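Local coordinates for YohF (Salmonella typhimurium, PDB 6WON), which probably acts as an NAD(P)(H)-dependent oxidoreductase of the short-chain dehydrogenase/reductase family, perhaps on acetoin, at residues S14-A19 and V87-A92; A21-Q26 and S215-A220; A25-D30 and L222-C227; E68-I73 and A121-R126; I99-T104 and Q151-T156. All blocks are in the same frame, centred on the assembly; numbering follows the deposited sequence.

Interaction 1 (S14-A19 and V87-A92)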
# COMPACT_ATOMS: atom_id res chain seq x y z
N SER B 14 22.56 9.30 -20.70
CA SER B 14 21.43 10.13 -21.11
C SER B 14 20.33 10.05 -20.05
O SER B 14 20.43 9.29 -19.08
CB SER B 14 20.89 9.68 -22.47
OG SER B 14 20.16 8.48 -22.29
N GLY B 15 19.28 10.84 -20.26
CA GLY B 15 18.05 10.68 -19.49
C GLY B 15 18.26 10.86 -17.99
O GLY B 15 19.07 11.67 -17.54
N ILE B 16 17.50 10.07 -17.22
CA ILE B 16 17.52 10.18 -15.76
C ILE B 16 18.90 9.87 -15.22
O ILE B 16 19.40 10.55 -14.32
CB ILE B 16 16.45 9.26 -15.15
CG1 ILE B 16 15.04 9.74 -15.50
CG2 ILE B 16 16.64 9.14 -13.63
CD1 ILE B 16 13.96 8.74 -15.17
N GLY B 17 19.54 8.82 -15.75
CA GLY B 17 20.88 8.48 -15.29
C GLY B 17 21.85 9.64 -15.44
O GLY B 17 22.63 9.94 -14.52
N LYS B 18 21.82 10.31 -16.59
CA LYS B 18 22.72 11.44 -16.81
C LYS B 18 22.45 12.57 -15.81
O LYS B 18 23.38 13.14 -15.24
CB LYS B 18 22.56 11.95 -18.24
CG LYS B 18 23.28 13.26 -18.52
CD LYS B 18 23.09 13.67 -19.97
CE LYS B 18 23.80 14.98 -20.26
NZ LYS B 18 23.69 15.35 -21.70
N ALA B 19 21.17 12.90 -15.61
CA ALA B 19 20.83 13.95 -14.65
C ALA B 19 21.34 13.61 -13.25
O ALA B 19 21.93 14.47 -12.58
CB ALA B 19 19.32 14.19 -14.66
N VAL B 87 23.53 4.00 -8.07
CA VAL B 87 22.19 4.29 -8.57
C VAL B 87 21.91 3.28 -9.67
O VAL B 87 22.48 3.36 -10.76
CB VAL B 87 22.05 5.73 -9.07
CG1 VAL B 87 20.67 5.95 -9.66
CG2 VAL B 87 22.29 6.72 -7.93
N ASN B 88 21.04 2.31 -9.38
CA ASN B 88 20.60 1.31 -10.36
C ASN B 88 19.54 1.96 -11.23
O ASN B 88 18.36 2.01 -10.86
CB ASN B 88 20.05 0.07 -9.66
CG ASN B 88 21.14 -0.95 -9.33
OD1 ASN B 88 22.14 -1.06 -10.03
ND2 ASN B 88 20.92 -1.73 -8.27
N ASN B 89 19.95 2.47 -12.38
CA ASN B 89 19.06 3.27 -13.20
C ASN B 89 18.28 2.40 -14.18
O ASN B 89 18.76 1.38 -14.68
CB ASN B 89 19.84 4.34 -13.95
CG ASN B 89 18.96 5.19 -14.84
OD1 ASN B 89 17.89 5.62 -14.42
ND2 ASN B 89 19.40 5.43 -16.06
N ALA B 90 17.05 2.83 -14.46
CA ALA B 90 16.10 1.99 -15.18
C ALA B 90 16.32 2.07 -16.69
O ALA B 90 16.37 3.17 -17.26
CB ALA B 90 14.67 2.40 -14.83
N GLY B 91 16.45 0.92 -17.34
CA GLY B 91 16.46 0.86 -18.79
C GLY B 91 15.09 1.17 -19.38
O GLY B 91 14.14 1.55 -18.69
N ALA B 92 15.00 1.00 -20.69
CA ALA B 92 13.78 1.35 -21.40
C ALA B 92 12.66 0.36 -21.11
O ALA B 92 12.88 -0.84 -20.91
CB ALA B 92 14.04 1.43 -22.90
O HOH W 1 18.54 7.04 -17.90

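Interaction 2 (A21-Q26 and S215-A220)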
# COMPACT_ATOMS: atom_id res chain seq x y z
N ALA B 21 23.91 11.60 -12.52
CA ALA B 21 25.36 11.63 -12.51
C ALA B 21 25.89 13.06 -12.41
O ALA B 21 26.84 13.33 -11.67
CB ALA B 21 25.91 10.95 -13.76
N LEU B 22 25.27 13.98 -13.14
CA LEU B 22 25.76 15.36 -13.17
C LEU B 22 25.45 16.08 -11.86
O LEU B 22 26.26 16.87 -11.37
CB LEU B 22 25.16 16.10 -14.36
CG LEU B 22 25.70 15.69 -15.75
CD1 LEU B 22 25.14 16.62 -16.83
CD2 LEU B 22 27.21 15.72 -15.78
N LEU B 23 24.28 15.83 -11.28
CA LEU B 23 23.96 16.48 -10.02
C LEU B 23 24.87 15.96 -8.91
O LEU B 23 25.35 16.74 -8.08
CB LEU B 23 22.50 16.27 -9.67
CG LEU B 23 21.96 17.05 -8.48
CD1 LEU B 23 22.36 18.56 -8.54
CD2 LEU B 23 20.45 16.89 -8.44
N LEU B 24 25.15 14.65 -8.91
CA LEU B 24 26.03 14.10 -7.89
C LEU B 24 27.45 14.63 -8.05
O LEU B 24 28.11 14.96 -7.06
CB LEU B 24 26.01 12.56 -7.94
CG LEU B 24 24.69 11.91 -7.50
CD1 LEU B 24 24.67 10.39 -7.76
CD2 LEU B 24 24.38 12.24 -6.04
N ALA B 25 27.93 14.73 -9.30
CA ALA B 25 29.21 15.39 -9.55
C ALA B 25 29.19 16.83 -9.04
O ALA B 25 30.11 17.26 -8.34
CB ALA B 25 29.53 15.34 -11.05
N GLN B 26 28.14 17.58 -9.37
CA GLN B 26 28.04 18.94 -8.85
C GLN B 26 28.04 18.96 -7.33
O GLN B 26 28.54 19.91 -6.72
CB GLN B 26 26.78 19.61 -9.40
CG GLN B 26 26.66 21.10 -9.05
CD GLN B 26 25.38 21.71 -9.59
OE1 GLN B 26 24.67 21.09 -10.38
NE2 GLN B 26 25.08 22.92 -9.17
N SER B 215 10.50 16.20 -15.62
CA SER B 215 11.85 16.37 -16.12
C SER B 215 12.78 15.36 -15.46
O SER B 215 12.46 14.80 -14.41
CB SER B 215 12.36 17.79 -15.85
OG SER B 215 12.62 17.95 -14.46
N THR B 216 13.94 15.13 -16.07
CA THR B 216 14.92 14.26 -15.42
C THR B 216 15.49 14.91 -14.16
O THR B 216 15.78 14.20 -13.19
CB THR B 216 16.05 13.90 -16.39
OG1 THR B 216 16.68 15.09 -16.86
CG2 THR B 216 15.51 13.11 -17.59
N HIS B 217 15.63 16.23 -14.14
CA HIS B 217 16.04 16.91 -12.91
C HIS B 217 15.07 16.62 -11.76
O HIS B 217 15.50 16.47 -10.62
CB HIS B 217 16.17 18.41 -13.14
CG HIS B 217 16.48 19.17 -11.89
ND1 HIS B 217 17.70 19.09 -11.25
CD2 HIS B 217 15.71 19.99 -11.13
CE1 HIS B 217 17.69 19.85 -10.17
NE2 HIS B 217 16.49 20.40 -10.07
N GLU B 218 13.77 16.50 -12.05
CA GLU B 218 12.81 16.25 -10.98
C GLU B 218 12.96 14.85 -10.38
O GLU B 218 12.45 14.61 -9.27
CB GLU B 218 11.37 16.49 -11.49
CG GLU B 218 11.04 18.00 -11.58
CD GLU B 218 9.81 18.36 -12.42
OE1 GLU B 218 9.42 17.60 -13.35
OE2 GLU B 218 9.23 19.43 -12.15
N ILE B 219 13.63 13.92 -11.05
CA ILE B 219 14.03 12.67 -10.40
C ILE B 219 15.39 12.81 -9.75
O ILE B 219 15.60 12.39 -8.60
CB ILE B 219 14.02 11.50 -11.41
CG1 ILE B 219 12.67 11.38 -12.10
CG2 ILE B 219 14.37 10.20 -10.70
CD1 ILE B 219 11.52 11.20 -11.12
N ALA B 220 16.36 13.36 -10.49
CA ALA B 220 17.72 13.49 -9.98
C ALA B 220 17.76 14.24 -8.65
O ALA B 220 18.53 13.87 -7.75
CB ALA B 220 18.59 14.19 -11.03

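Interaction 3 (A25-D30 and L222-C227)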
# COMPACT_ATOMS: atom_id res chain seq x y z
N ALA B 25 27.93 14.73 -9.30
CA ALA B 25 29.21 15.39 -9.55
C ALA B 25 29.19 16.83 -9.04
O ALA B 25 30.11 17.26 -8.34
CB ALA B 25 29.53 15.34 -11.05
N GLN B 26 28.14 17.58 -9.37
CA GLN B 26 28.04 18.94 -8.85
C GLN B 26 28.04 18.96 -7.33
O GLN B 26 28.54 19.91 -6.72
CB GLN B 26 26.78 19.61 -9.40
CG GLN B 26 26.66 21.10 -9.05
CD GLN B 26 25.38 21.71 -9.59
OE1 GLN B 26 24.67 21.09 -10.38
NE2 GLN B 26 25.08 22.92 -9.17
N ASN B 27 27.50 17.93 -6.69
CA ASN B 27 27.47 17.87 -5.23
C ASN B 27 28.77 17.35 -4.63
O ASN B 27 28.91 17.36 -3.40
CB ASN B 27 26.28 17.03 -4.76
CG ASN B 27 24.95 17.81 -4.82
OD1 ASN B 27 24.94 19.01 -5.16
ND2 ASN B 27 23.84 17.14 -4.50
N GLY B 28 29.73 16.91 -5.45
CA GLY B 28 31.06 16.59 -4.96
C GLY B 28 31.47 15.13 -5.03
O GLY B 28 32.52 14.76 -4.49
N PHE B 29 30.68 14.29 -5.69
CA PHE B 29 31.05 12.89 -5.86
C PHE B 29 31.91 12.73 -7.11
O PHE B 29 31.55 13.23 -8.18
CB PHE B 29 29.82 12.00 -5.98
CG PHE B 29 29.03 11.85 -4.70
CD1 PHE B 29 28.10 12.81 -4.33
CD2 PHE B 29 29.20 10.72 -3.90
CE1 PHE B 29 27.36 12.66 -3.16
CE2 PHE B 29 28.46 10.56 -2.72
CZ PHE B 29 27.55 11.53 -2.35
N ASP B 30 33.04 12.03 -6.98
CA ASP B 30 33.62 11.37 -8.15
C ASP B 30 32.56 10.44 -8.73
O ASP B 30 31.77 9.85 -7.99
CB ASP B 30 34.88 10.58 -7.79
CG ASP B 30 36.06 11.48 -7.48
OD1 ASP B 30 36.05 12.66 -7.92
OD2 ASP B 30 37.01 11.01 -6.81
N LEU B 222 15.72 14.27 -6.12
CA LEU B 222 15.44 13.40 -4.99
C LEU B 222 16.55 12.38 -4.78
O LEU B 222 16.96 12.12 -3.64
CB LEU B 222 14.11 12.68 -5.18
CG LEU B 222 13.75 11.77 -4.01
CD1 LEU B 222 13.61 12.60 -2.72
CD2 LEU B 222 12.47 10.94 -4.27
N VAL B 223 17.05 11.80 -5.87
CA VAL B 223 18.18 10.88 -5.78
C VAL B 223 19.35 11.55 -5.07
O VAL B 223 20.00 10.95 -4.20
CB VAL B 223 18.58 10.38 -7.18
CG1 VAL B 223 19.91 9.63 -7.10
CG2 VAL B 223 17.48 9.47 -7.77
N ALA B 224 19.64 12.81 -5.43
CA ALA B 224 20.70 13.55 -4.74
C ALA B 224 20.41 13.69 -3.24
O ALA B 224 21.31 13.51 -2.42
CB ALA B 224 20.88 14.94 -5.34
N TRP B 225 19.17 14.03 -2.88
CA TRP B 225 18.86 14.17 -1.46
C TRP B 225 19.10 12.86 -0.72
O TRP B 225 19.65 12.87 0.39
CB TRP B 225 17.41 14.63 -1.26
CG TRP B 225 17.09 14.70 0.22
CD1 TRP B 225 17.43 15.72 1.09
CD2 TRP B 225 16.44 13.70 1.02
NE1 TRP B 225 17.00 15.41 2.36
CE2 TRP B 225 16.40 14.18 2.34
CE3 TRP B 225 15.88 12.45 0.74
CZ2 TRP B 225 15.82 13.46 3.38
CZ3 TRP B 225 15.30 11.74 1.78
CH2 TRP B 225 15.28 12.24 3.08
N LEU B 226 18.72 11.73 -1.32
CA LEU B 226 18.94 10.42 -0.70
C LEU B 226 20.42 10.11 -0.50
O LEU B 226 20.76 9.26 0.33
CB LEU B 226 18.30 9.33 -1.55
CG LEU B 226 16.77 9.27 -1.47
CD1 LEU B 226 16.22 8.35 -2.53
CD2 LEU B 226 16.31 8.82 -0.08
N CYS B 227 21.31 10.76 -1.25
CA CYS B 227 22.75 10.59 -1.05
C CYS B 227 23.33 11.60 -0.08
O CYS B 227 24.54 11.57 0.17
CB CYS B 227 23.48 10.69 -2.40
SG CYS B 227 22.94 9.46 -3.59
O HOH W 2 23.84 14.78 -2.99

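Interaction 4 (E68-I73 and A121-R126)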
# COMPACT_ATOMS: atom_id res chain seq x y z
N GLU B 68 28.06 -12.34 -16.40
CA GLU B 68 29.36 -11.79 -16.79
C GLU B 68 29.30 -10.30 -17.08
O GLU B 68 30.22 -9.55 -16.72
CB GLU B 68 29.91 -12.55 -18.00
CG GLU B 68 30.40 -13.94 -17.67
CD GLU B 68 29.26 -14.95 -17.56
OE1 GLU B 68 28.11 -14.60 -17.92
OE2 GLU B 68 29.54 -16.09 -17.12
N GLY B 69 28.23 -9.84 -17.73
CA GLY B 69 28.15 -8.44 -18.13
C GLY B 69 28.24 -7.48 -16.96
O GLY B 69 28.67 -6.33 -17.13
N ALA B 70 27.84 -7.92 -15.77
CA ALA B 70 27.88 -7.03 -14.62
C ALA B 70 29.30 -6.81 -14.09
O ALA B 70 29.49 -5.93 -13.25
CB ALA B 70 26.97 -7.56 -13.52
N GLN B 71 30.29 -7.58 -14.58
CA GLN B 71 31.66 -7.39 -14.12
C GLN B 71 32.18 -5.99 -14.43
O GLN B 71 33.07 -5.49 -13.72
CB GLN B 71 32.57 -8.45 -14.73
CG GLN B 71 32.51 -9.80 -14.01
CD GLN B 71 32.72 -9.65 -12.51
OE1 GLN B 71 33.80 -9.27 -12.04
NE2 GLN B 71 31.67 -9.95 -11.73
N ALA B 72 31.63 -5.33 -15.46
CA ALA B 72 32.05 -3.97 -15.76
C ALA B 72 31.85 -3.03 -14.57
O ALA B 72 32.57 -2.03 -14.43
CB ALA B 72 31.29 -3.46 -16.99
N ILE B 73 30.90 -3.34 -13.69
CA ILE B 73 30.76 -2.55 -12.46
C ILE B 73 31.99 -2.70 -11.58
O ILE B 73 32.50 -1.72 -11.02
CB ILE B 73 29.48 -2.95 -11.72
CG1 ILE B 73 28.25 -2.68 -12.59
CG2 ILE B 73 29.39 -2.20 -10.39
CD1 ILE B 73 27.96 -1.21 -12.81
N ALA B 121 24.07 -4.41 -7.56
CA ALA B 121 23.92 -4.11 -6.14
C ALA B 121 24.84 -4.97 -5.28
O ALA B 121 25.46 -4.46 -4.33
CB ALA B 121 22.46 -4.29 -5.72
N GLN B 122 24.94 -6.27 -5.58
CA GLN B 122 25.83 -7.15 -4.83
C GLN B 122 27.26 -6.64 -4.87
O GLN B 122 27.94 -6.53 -3.84
CB GLN B 122 25.78 -8.57 -5.40
CG GLN B 122 24.65 -9.45 -4.94
CD GLN B 122 24.81 -10.87 -5.46
OE1 GLN B 122 25.04 -11.07 -6.66
NE2 GLN B 122 24.71 -11.85 -4.57
N ILE B 123 27.73 -6.34 -6.08
CA ILE B 123 29.12 -5.92 -6.25
C ILE B 123 29.39 -4.64 -5.48
O ILE B 123 30.39 -4.52 -4.78
CB ILE B 123 29.43 -5.77 -7.75
CG1 ILE B 123 29.47 -7.16 -8.40
CG2 ILE B 123 30.74 -5.01 -7.94
CD1 ILE B 123 29.42 -7.12 -9.91
N ALA B 124 28.49 -3.66 -5.60
CA ALA B 124 28.70 -2.40 -4.89
C ALA B 124 28.64 -2.60 -3.39
O ALA B 124 29.45 -2.03 -2.64
CB ALA B 124 27.68 -1.34 -5.34
N ALA B 125 27.70 -3.43 -2.92
CA ALA B 125 27.54 -3.64 -1.48
C ALA B 125 28.76 -4.34 -0.89
O ALA B 125 29.18 -4.01 0.23
CB ALA B 125 26.26 -4.44 -1.22
N ARG B 126 29.35 -5.29 -1.62
CA ARG B 126 30.58 -5.93 -1.16
C ARG B 126 31.68 -4.90 -0.92
O ARG B 126 32.42 -5.00 0.07
CB ARG B 126 31.05 -6.98 -2.16
CG ARG B 126 30.35 -8.32 -2.05
CD ARG B 126 30.50 -9.14 -3.34
NE ARG B 126 29.51 -10.22 -3.43
CZ ARG B 126 29.12 -10.80 -4.57
NH1 ARG B 126 29.62 -10.41 -5.74
NH2 ARG B 126 28.21 -11.78 -4.53

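Interaction 5 (I99-T104 and Q151-T156)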
# COMPACT_ATOMS: atom_id res chain seq x y z
N ILE B 99 -1.11 -12.41 -22.85
CA ILE B 99 -1.59 -13.71 -23.31
C ILE B 99 -0.63 -14.34 -24.32
O ILE B 99 -0.58 -15.57 -24.44
CB ILE B 99 -3.02 -13.58 -23.89
CG1 ILE B 99 -3.67 -14.96 -24.00
CG2 ILE B 99 -3.01 -12.85 -25.25
CD1 ILE B 99 -3.78 -15.69 -22.65
N ASP B 100 0.15 -13.52 -25.03
CA ASP B 100 0.97 -13.96 -26.15
C ASP B 100 2.47 -13.82 -25.93
O ASP B 100 3.24 -14.27 -26.79
CB ASP B 100 0.61 -13.16 -27.41
CG ASP B 100 -0.63 -13.67 -28.08
OD1 ASP B 100 -0.99 -14.84 -27.83
OD2 ASP B 100 -1.25 -12.90 -28.86
N MET B 101 2.89 -13.21 -24.84
CA MET B 101 4.29 -12.87 -24.66
C MET B 101 5.18 -14.11 -24.72
O MET B 101 4.96 -15.05 -23.94
CB MET B 101 4.48 -12.16 -23.31
CG MET B 101 5.88 -11.62 -23.12
SD MET B 101 6.12 -10.78 -21.55
CE MET B 101 4.49 -10.89 -20.82
N PRO B 102 6.16 -14.17 -25.62
CA PRO B 102 7.12 -15.29 -25.61
C PRO B 102 7.90 -15.35 -24.30
O PRO B 102 8.22 -14.33 -23.68
CB PRO B 102 8.06 -14.96 -26.78
CG PRO B 102 7.34 -13.99 -27.63
CD PRO B 102 6.39 -13.22 -26.73
N PHE B 103 8.21 -16.58 -23.87
CA PHE B 103 9.04 -16.74 -22.68
C PHE B 103 10.37 -15.99 -22.81
O PHE B 103 10.86 -15.42 -21.83
CB PHE B 103 9.27 -18.22 -22.40
CG PHE B 103 9.94 -18.48 -21.07
CD1 PHE B 103 9.34 -18.07 -19.88
CD2 PHE B 103 11.15 -19.17 -21.01
CE1 PHE B 103 9.94 -18.33 -18.66
CE2 PHE B 103 11.76 -19.43 -19.79
CZ PHE B 103 11.15 -19.00 -18.61
N THR B 104 10.95 -15.96 -24.01
CA THR B 104 12.23 -15.29 -24.18
C THR B 104 12.12 -13.81 -23.85
O THR B 104 13.03 -13.22 -23.25
CB THR B 104 12.78 -15.51 -25.60
OG1 THR B 104 14.06 -14.87 -25.74
CG2 THR B 104 11.84 -14.94 -26.66
N GLN B 151 -0.46 -3.79 -21.08
CA GLN B 151 0.37 -4.38 -22.13
C GLN B 151 1.83 -4.54 -21.71
O GLN B 151 2.67 -4.82 -22.55
CB GLN B 151 0.33 -3.59 -23.44
CG GLN B 151 -1.04 -3.37 -23.99
CD GLN B 151 -1.75 -4.67 -24.27
OE1 GLN B 151 -1.41 -5.37 -25.24
NE2 GLN B 151 -2.72 -5.01 -23.43
N ALA B 152 2.15 -4.37 -20.43
CA ALA B 152 3.53 -4.43 -19.98
C ALA B 152 3.62 -5.24 -18.69
O ALA B 152 4.16 -4.79 -17.67
CB ALA B 152 4.10 -3.02 -19.79
N SER B 153 3.07 -6.46 -18.73
CA SER B 153 3.04 -7.29 -17.52
C SER B 153 4.44 -7.68 -17.08
O SER B 153 4.72 -7.72 -15.88
CB SER B 153 2.19 -8.53 -17.76
OG SER B 153 2.70 -9.29 -18.85
N ALA B 154 5.31 -8.02 -18.02
CA ALA B 154 6.68 -8.36 -17.64
C ALA B 154 7.36 -7.18 -16.96
O ALA B 154 7.97 -7.32 -15.89
CB ALA B 154 7.49 -8.81 -18.87
N TYR B 155 7.24 -6.00 -17.56
CA TYR B 155 7.85 -4.80 -16.98
C TYR B 155 7.28 -4.52 -15.59
O TYR B 155 8.04 -4.23 -14.65
CB TYR B 155 7.63 -3.64 -17.95
CG TYR B 155 7.98 -2.26 -17.46
CD1 TYR B 155 9.29 -1.79 -17.54
CD2 TYR B 155 7.00 -1.42 -16.96
CE1 TYR B 155 9.60 -0.53 -17.10
CE2 TYR B 155 7.30 -0.16 -16.54
CZ TYR B 155 8.60 0.29 -16.60
OH TYR B 155 8.87 1.56 -16.16
N THR B 156 5.97 -4.64 -15.43
CA THR B 156 5.35 -4.42 -14.12
C THR B 156 5.86 -5.41 -13.10
O THR B 156 6.21 -5.04 -11.97
CB THR B 156 3.83 -4.53 -14.24
OG1 THR B 156 3.34 -3.54 -15.16
CG2 THR B 156 3.17 -4.40 -12.87

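Interaction 1 (S14-A19 and V87-A92)
Gly-17, in the first turn of helix 15-27, comes up beside Asn-89, just past the end of strand 85-88. Their CA atoms are 5.9 Å apart. Lys-18 N bonds to Ser-14 O and Ala-19 N to Gly-15 O. Asn-89 carries the contact. Its CG stands anti to the backbone N (chi1 179°), which sends the amide across to the helix. ND2 lies 3.5 Å from Gly-17 CA, where no side chain intervenes. It is also 3.4 Å from Gly-17 N, but both atoms are donors and do not bond. A water accepts from both, at 3.0 Å from Gly-17 N and 2.6 Å from Asn-89 ND2, and so links helix and loop. On the other branch of the amide, OD1 lies against Ile-16 CG2 at 3.8 Å. The glycine-rich turn resembles the nucleotide-binding TGxxxGxG motif of short-chain dehydrogenases, with alanine as its second residue. Residues 88-91 spell the family's NNAG motif. The contact therefore joins two elements that in relatives line the cofactor site. Asn-89 N donates a hydrogen bond to Thr-10 OG1. Ile-140 of strand 135-140 packs on the Asn-89 side chain, and Ile-219 of helix 216-226 meets Ile-16.

Interaction 2 (A21-Q26 and S215-A220)
Two helices on one side of the Rossmann-type sheet, 15-27 and 216-226, pack together where Leu-23 meets Ala-220. Leu-23 reaches over with one branch. Its CG is anti to the backbone N (chi1 -171°), and this carries the CD2 methyl across to the other helix. CD2 lies 3.6 Å from Ala-220 O and 4.2 Å from Ala-220 CB, so it rests on the carbonyl as well as on the methyl. The His-217 ring stands at the margin. Its CE1 is 4.4 Å from Leu-23 CD2, and the methyl approaches the ring obliquely. The ring nitrogen next to CE1, NE2, is hydrogen-bonded to Glu-229 of the second subunit. Helix 216-226 opens with a capping box. Ser-215 OG accepts from Glu-218 N at 3.0 Å, and Ser-215 N gives a nearly straight bond (172°) to Glu-218 OE1 at 2.9 Å. That nitrogen meets OE1 on its anti side, somewhat out of the carboxylate plane. Glu-218 OE2 turns to Arg-212 in a salt bridge and to Ser-232 of the second subunit. No hydrogen bond joins segments 21-26 and 215-220. They meet through van der Waals contact around one leucine methyl, while the polar groups nearby serve the helix start and the subunit interface.

Interaction 3 (A25-D30 and L222-C227)
Asn-27 and Ala-224 are the closest backbone pair, with CA atoms 8.0 Å apart, where helix 15-27 ends beside the last turns of helix 216-226. The end of the first helix is a Schellman motif. Gly-28 has a positive phi of 114°, and its N bonds back to Ala-25 O at 2.9 Å. Phe-29 N comes back to Leu-24 O, probably as a hydrogen bond. The chain is thereby turned off the helix, and Phe-29 follows directly, before strand 30-35. Asn-27 touches the neighbouring helix with its amide nitrogen: ND2 lies 3.8 Å from Ala-224 CB. The polar link is made through a water, which accepts from Asn-27 ND2 at 2.8 Å and donates to Ala-224 O at 2.9 Å. That carbonyl also accepts from Cys-227 N, so two bonds hold it near the helix end. Phe-29 makes the second contact with the far end of its ring. Its CG is anti to the carbonyl carbon (chi1 -70°), and CZ advances on Cys-227. The carbonyl O of Cys-227 lies at the ring edge, near the ring plane, 3.9 Å from Phe-29 CZ. Cys-227 CB is 4.2 Å from the same carbon, an apolar contact. The pairing is near the surface. Beneath it, Leu-24 lies against Phe-29 and Cys-227, and Val-85 of strand 85-88 touches both of these too. On the other flank of helix 216-226, Trp-225 meets Trp-225 of the second subunit.

Interaction 4 (E68-I73 and A121-R126)
Ile-123 meets three residues with its two branches: CD1 lies against Ala-70 and Gln-71, CG2 against Ile-73. The longer branch points out of helix 103-131 toward the 3-10 turn 68-70 and the helix that follows it. Its CG1 is anti to the carbonyl carbon (chi1 -70°) and the chain runs on extended, so CD1 reaches furthest. That methyl lies 3.5 Å from Ala-70 O and 4.4 Å from Ala-70 CB. Gln-71 CB starts out away from helix 103-131, but the chain bends at chi2 (-51°) and folds back. The two side chains cross at about a right angle, with Gln-71 NE2 4.0 Å from Ile-123 CD1. The CG2 methyls of Ile-73 and Ile-123 are 4.0 Å apart, and the side chains cross obliquely. Helices 71-80 and 103-131 belong to the Rossmann-type fold. Helix 103-131 also faces the third subunit, where Gln-122 NE2 and Arg-126 NH2 bond to backbone oxygens. Ala-70 O accepts from Ile-73 N at 3.0 Å, so the carbonyl under the methyl has a hydrogen-bond partner. The contact is van der Waals in kind: no hydrogen bond crosses it, and the methyl rests on polar atoms as well as on carbon.

Interaction 5 (I99-T104 and Q151-T156)
Met-101 CB leaves the backbone in the direction of Ala-154, just before helix 103-131 begins. CG stands anti to the backbone N (chi1 -173°), and the chain stays extended through chi2, so the sulfur is carried to helix 153-173. SD lies 3.6 Å from Ala-154 CB, a sulfur-to-methyl contact. The last torsion is eclipsed (chi3 -1°), and CE turns back over CB. CE is 4.1 Å from both Ala-154 CB and Ala-154 N. It is also modelled 3.1 Å from Ser-153 OG, which is very close for a methyl. With the strained torsion, the exact place of CE is doubtful. Helix 153-173 carries the YxxxK motif of short-chain dehydrogenases from Tyr-155 onward, and that tyrosine is probably the catalytic one, as in relatives. The methionine meets the first turn of this helix. Thr-156 ties the same turn to its start: both its N and its OG1 bond to Ala-152 O at 2.9 Å, with OG1 above the carbonyl plane. Trp-106 packs on both Met-101 and Ala-154. Met-101 O accepts from Gln-122 NE2 of the third subunit, and Ser-153 packs on Ser-168 of that subunit.

In the fold
Interactions 1, 2 and 3 follow helix 15-27 from its start to its end. The centres of interactions 1 and 2 are about 10 Å apart, those of interactions 2 and 3 about 8 Å. Interactions 2 and 3 also share helix 216-226. They tie an early helix to a late one across about 190 residues, and both touch the second subunit. Interactions 4 and 5 both use helix 103-131, with centres about 27 Å apart, and both touch the third subunit. Along the chain they fall between the segments of 2 and 3. Strand 85-88 connects the groups: Val-87 of interaction 1 packs on Val-223 of 3, and Asn-88 on Ala-121 of 4. The contacts lie among the helices flanking the seven-stranded parallel sheet.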